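Subclass B3 metallo-beta-lactamase (Sphingobium indicum, PDB 7LUU) probably hydrolyses beta-lactam antibiotics as a subclass B3 metallo-beta-lactamase, using a two-zinc active site with an unusual glutamate ligand. Local coordinates at residues D160-D165 with A242-G247. Numbering follows the deposited sequence.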
ATOM      1  N   ASP A 160       0.780   2.449 -18.993  1.00 20.12           N
ATOM      2  CA  ASP A 160      -0.368   1.555 -18.871  1.00 19.69           C
ATOM      3  C   ASP A 160      -1.125   1.727 -17.567  1.00 18.73           C
ATOM      4  O   ASP A 160      -1.997   0.926 -17.278  1.00 22.34           O
ATOM      5  CB  ASP A 160       0.022   0.070 -19.036  1.00 19.86           C
ATOM      6  CG  ASP A 160       0.981  -0.454 -17.975  1.00 22.89           C
ATOM      7  OD1 ASP A 160       1.376   0.276 -16.997  1.00 20.81           O
ATOM      8  OD2 ASP A 160       1.349  -1.653 -18.119  1.00 22.49           O
ATOM      9  N   ASP A 161      -0.806   2.744 -16.772  1.00 18.06           N
ATOM     10  CA  ASP A 161      -1.563   3.010 -15.563  1.00 17.96           C
ATOM     11  C   ASP A 161      -2.913   3.568 -15.962  1.00 18.27           C
ATOM     12  O   ASP A 161      -2.959   4.481 -16.803  1.00 18.87           O
ATOM     13  CB  ASP A 161      -0.749   4.026 -14.748  1.00 16.73           C
ATOM     14  CG  ASP A 161      -1.340   4.366 -13.400  1.00 20.60           C
ATOM     15  OD1 ASP A 161      -2.546   4.330 -13.194  1.00 17.30           O
ATOM     16  OD2 ASP A 161      -0.511   4.714 -12.540  1.00 22.68           O
ATOM     17  N   PRO A 162      -4.021   3.035 -15.424  1.00 18.09           N
ATOM     18  CA  PRO A 162      -5.350   3.611 -15.748  1.00 18.94           C
ATOM     19  C   PRO A 162      -5.437   5.096 -15.456  1.00 19.01           C
ATOM     20  O   PRO A 162      -6.238   5.782 -16.079  1.00 19.97           O
ATOM     21  CB  PRO A 162      -6.327   2.823 -14.842  1.00 18.75           C
ATOM     22  CG  PRO A 162      -5.670   1.422 -14.644  1.00 18.52           C
ATOM     23  CD  PRO A 162      -4.142   1.837 -14.568  1.00 19.70           C
ATOM     24  N   GLN A 163      -4.604   5.629 -14.547  1.00 18.15           N
ATOM     25  CA  GLN A 163      -4.647   7.043 -14.200  1.00 18.30           C
ATOM     26  C   GLN A 163      -3.528   7.833 -14.883  1.00 22.35           C
ATOM     27  O   GLN A 163      -3.286   8.977 -14.511  1.00 21.41           O
ATOM     28  CB  GLN A 163      -4.573   7.235 -12.679  1.00 20.56           C
ATOM     29  CG  GLN A 163      -5.803   6.660 -11.977  1.00 23.39           C
ATOM     30  CD  GLN A 163      -5.786   6.858 -10.502  1.00 26.68           C
ATOM     31  OE1 GLN A 163      -5.823   5.879  -9.704  1.00 29.27           O
ATOM     32  NE2 GLN A 163      -5.770   8.110 -10.101  1.00 26.89           N
ATOM     33  N   PHE A 164      -2.907   7.274 -15.928  1.00 18.71           N
ATOM     34  CA  PHE A 164      -1.839   8.002 -16.652  1.00 22.98           C
ATOM     35  C   PHE A 164      -2.247   9.430 -17.050  1.00 22.00           C
ATOM     36  O   PHE A 164      -1.465  10.404 -16.877  1.00 21.81           O
ATOM     37  CB  PHE A 164      -1.457   7.175 -17.883  1.00 20.69           C
ATOM     38  CG  PHE A 164      -0.449   7.852 -18.748  1.00 20.27           C
ATOM     39  CD1 PHE A 164       0.879   7.946 -18.330  1.00 22.11           C
ATOM     40  CD2 PHE A 164      -0.806   8.419 -20.010  1.00 28.52           C
ATOM     41  CE1 PHE A 164       1.827   8.595 -19.124  1.00 28.86           C
ATOM     42  CE2 PHE A 164       0.153   9.061 -20.790  1.00 34.01           C
ATOM     43  CZ  PHE A 164       1.472   9.130 -20.358  1.00 29.81           C
ATOM     44  N   ASP A 165      -3.466   9.608 -17.559  1.00 23.02           N
ATOM     45  CA  ASP A 165      -3.803  10.931 -18.109  1.00 24.58           C
ATOM     46  C   ASP A 165      -3.903  12.015 -17.034  1.00 23.94           C
ATOM     47  O   ASP A 165      -4.016  13.214 -17.362  1.00 27.44           O
ATOM     48  CB  ASP A 165      -5.139  10.829 -18.880  1.00 26.03           C
ATOM     49  CG  ASP A 165      -4.989  10.172 -20.216  1.00 29.23           C
ATOM     50  OD1 ASP A 165      -3.849   9.849 -20.614  1.00 32.54           O
ATOM     51  OD2 ASP A 165      -6.015   9.940 -20.889  1.00 34.55           O
ATOM     52  N   ALA A 242      -6.145  -5.352 -21.345  1.00 21.00           N
ATOM     53  CA  ALA A 242      -6.380  -6.728 -20.878  1.00 21.37           C
ATOM     54  C   ALA A 242      -5.431  -7.142 -19.773  1.00 19.61           C
ATOM     55  O   ALA A 242      -5.888  -7.842 -18.846  1.00 21.00           O
ATOM     56  CB  ALA A 242      -6.312  -7.702 -22.073  1.00 21.72           C
ATOM     57  N   PRO A 243      -4.145  -6.738 -19.763  1.00 20.13           N
ATOM     58  CA  PRO A 243      -3.284  -7.084 -18.601  1.00 20.48           C
ATOM     59  C   PRO A 243      -3.817  -6.568 -17.299  1.00 19.47           C
ATOM     60  O   PRO A 243      -3.627  -7.253 -16.275  1.00 21.00           O
ATOM     61  CB  PRO A 243      -1.926  -6.471 -18.956  1.00 19.97           C
ATOM     62  CG  PRO A 243      -1.940  -6.465 -20.504  1.00 21.66           C
ATOM     63  CD  PRO A 243      -3.380  -6.097 -20.836  1.00 20.85           C
ATOM     64  N   ILE A 244      -4.457  -5.388 -17.306  1.00 16.12           N
ATOM     65  CA  ILE A 244      -5.034  -4.816 -16.074  1.00 15.54           C
ATOM     66  C   ILE A 244      -6.239  -5.651 -15.620  1.00 17.08           C
ATOM     67  O   ILE A 244      -6.387  -5.961 -14.432  1.00 18.59           O
ATOM     68  CB  ILE A 244      -5.409  -3.330 -16.322  1.00 15.88           C
ATOM     69  CG1 ILE A 244      -4.191  -2.402 -16.265  1.00 18.16           C
ATOM     70  CG2 ILE A 244      -6.531  -2.809 -15.377  1.00 16.69           C
ATOM     71  CD1 ILE A 244      -3.611  -2.193 -14.826  1.00 18.07           C
ATOM     72  N   VAL A 245      -7.123  -6.022 -16.557  1.00 16.78           N
ATOM     73  CA  VAL A 245      -8.313  -6.788 -16.213  1.00 19.42           C
ATOM     74  C   VAL A 245      -7.951  -8.220 -15.806  1.00 18.00           C
ATOM     75  O   VAL A 245      -8.471  -8.738 -14.815  1.00 20.03           O
ATOM     76  CB  VAL A 245      -9.296  -6.770 -17.384  1.00 20.59           C
ATOM     77  CG1 VAL A 245     -10.420  -7.764 -17.090  1.00 25.25           C
ATOM     78  CG2 VAL A 245      -9.847  -5.311 -17.510  1.00 23.09           C
ATOM     79  N   LYS A 246      -7.064  -8.879 -16.558  1.00 20.14           N
ATOM     80  CA  LYS A 246      -6.586 -10.191 -16.120  1.00 19.67           C
ATOM     81  C   LYS A 246      -5.873 -10.058 -14.786  1.00 21.98           C
ATOM     82  O   LYS A 246      -5.880 -10.996 -13.971  1.00 21.68           O
ATOM     83  CB  LYS A 246      -5.629 -10.751 -17.168  1.00 26.22           C
ATOM     84  CG  LYS A 246      -6.360 -11.224 -18.446  1.00 34.86           C
ATOM     85  CD  LYS A 246      -7.766 -11.736 -18.104  1.00 52.14           C
ATOM     86  CE  LYS A 246      -8.681 -12.117 -19.301  1.00 60.35           C
ATOM     87  NZ  LYS A 246      -9.342 -13.465 -19.099  1.00 57.83           N
ATOM     88  N   GLY A 247      -5.245  -8.894 -14.576  1.00 18.69           N
ATOM     89  CA  GLY A 247      -4.599  -8.624 -13.291  1.00 20.57           C
ATOM     90  C   GLY A 247      -5.585  -8.639 -12.143  1.00 17.24           C
ATOM     91  O   GLY A 247      -5.370  -9.327 -11.127  1.00 18.06           O
TER
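Asp-161 OD2, just ahead of the proline that meets Ile-244, is gripped twice, by His-157 ND1 and by NE2 of the zinc ligand His-124; this second-shell bond is consistent with holding the rotation of that imidazole. The other oxygen, OD1, closes an Asx turn with Gln-163 N at 2.8 Å; the bond is nearly straight (167°) but comes from above the carboxylate plane. A type I turn from Asp-161 to Phe-164 is superimposed, Phe-164 N lying 2.9 Å from Asp-161 O. Pro-162 suits its second position, since its ring already holds phi at -55°. In the αβ/βα metallo-beta-lactamase fold this loop follows helix 146-154 of the first half and Ile-244 sits in the first turn of helix 242-257 of the second, so the slender contact (102 Å² buried) bridges the halves beside the zinc site. The CD edge of the Pro-162 ring meets the end methyl of Ile-244, CD to CD1 at 4.1 Å. Ile-244 CG1 lies beside the backbone N (chi1 -79°), anti to the carbonyl carbon; this directs the longer branch at the loop, with CG1 4.1 Å from Asp-160 O. Branched and apolar, isoleucine fits this buried spot. Asp-160 offers it only that backbone O; its partly exposed carboxylate turns to a salt bridge with Arg-147. At the third turn position, the Gln-163 amide hydrogen-bonds to glycerol, probably from crystallisation, beside the zinc ligands His-124 and His-200.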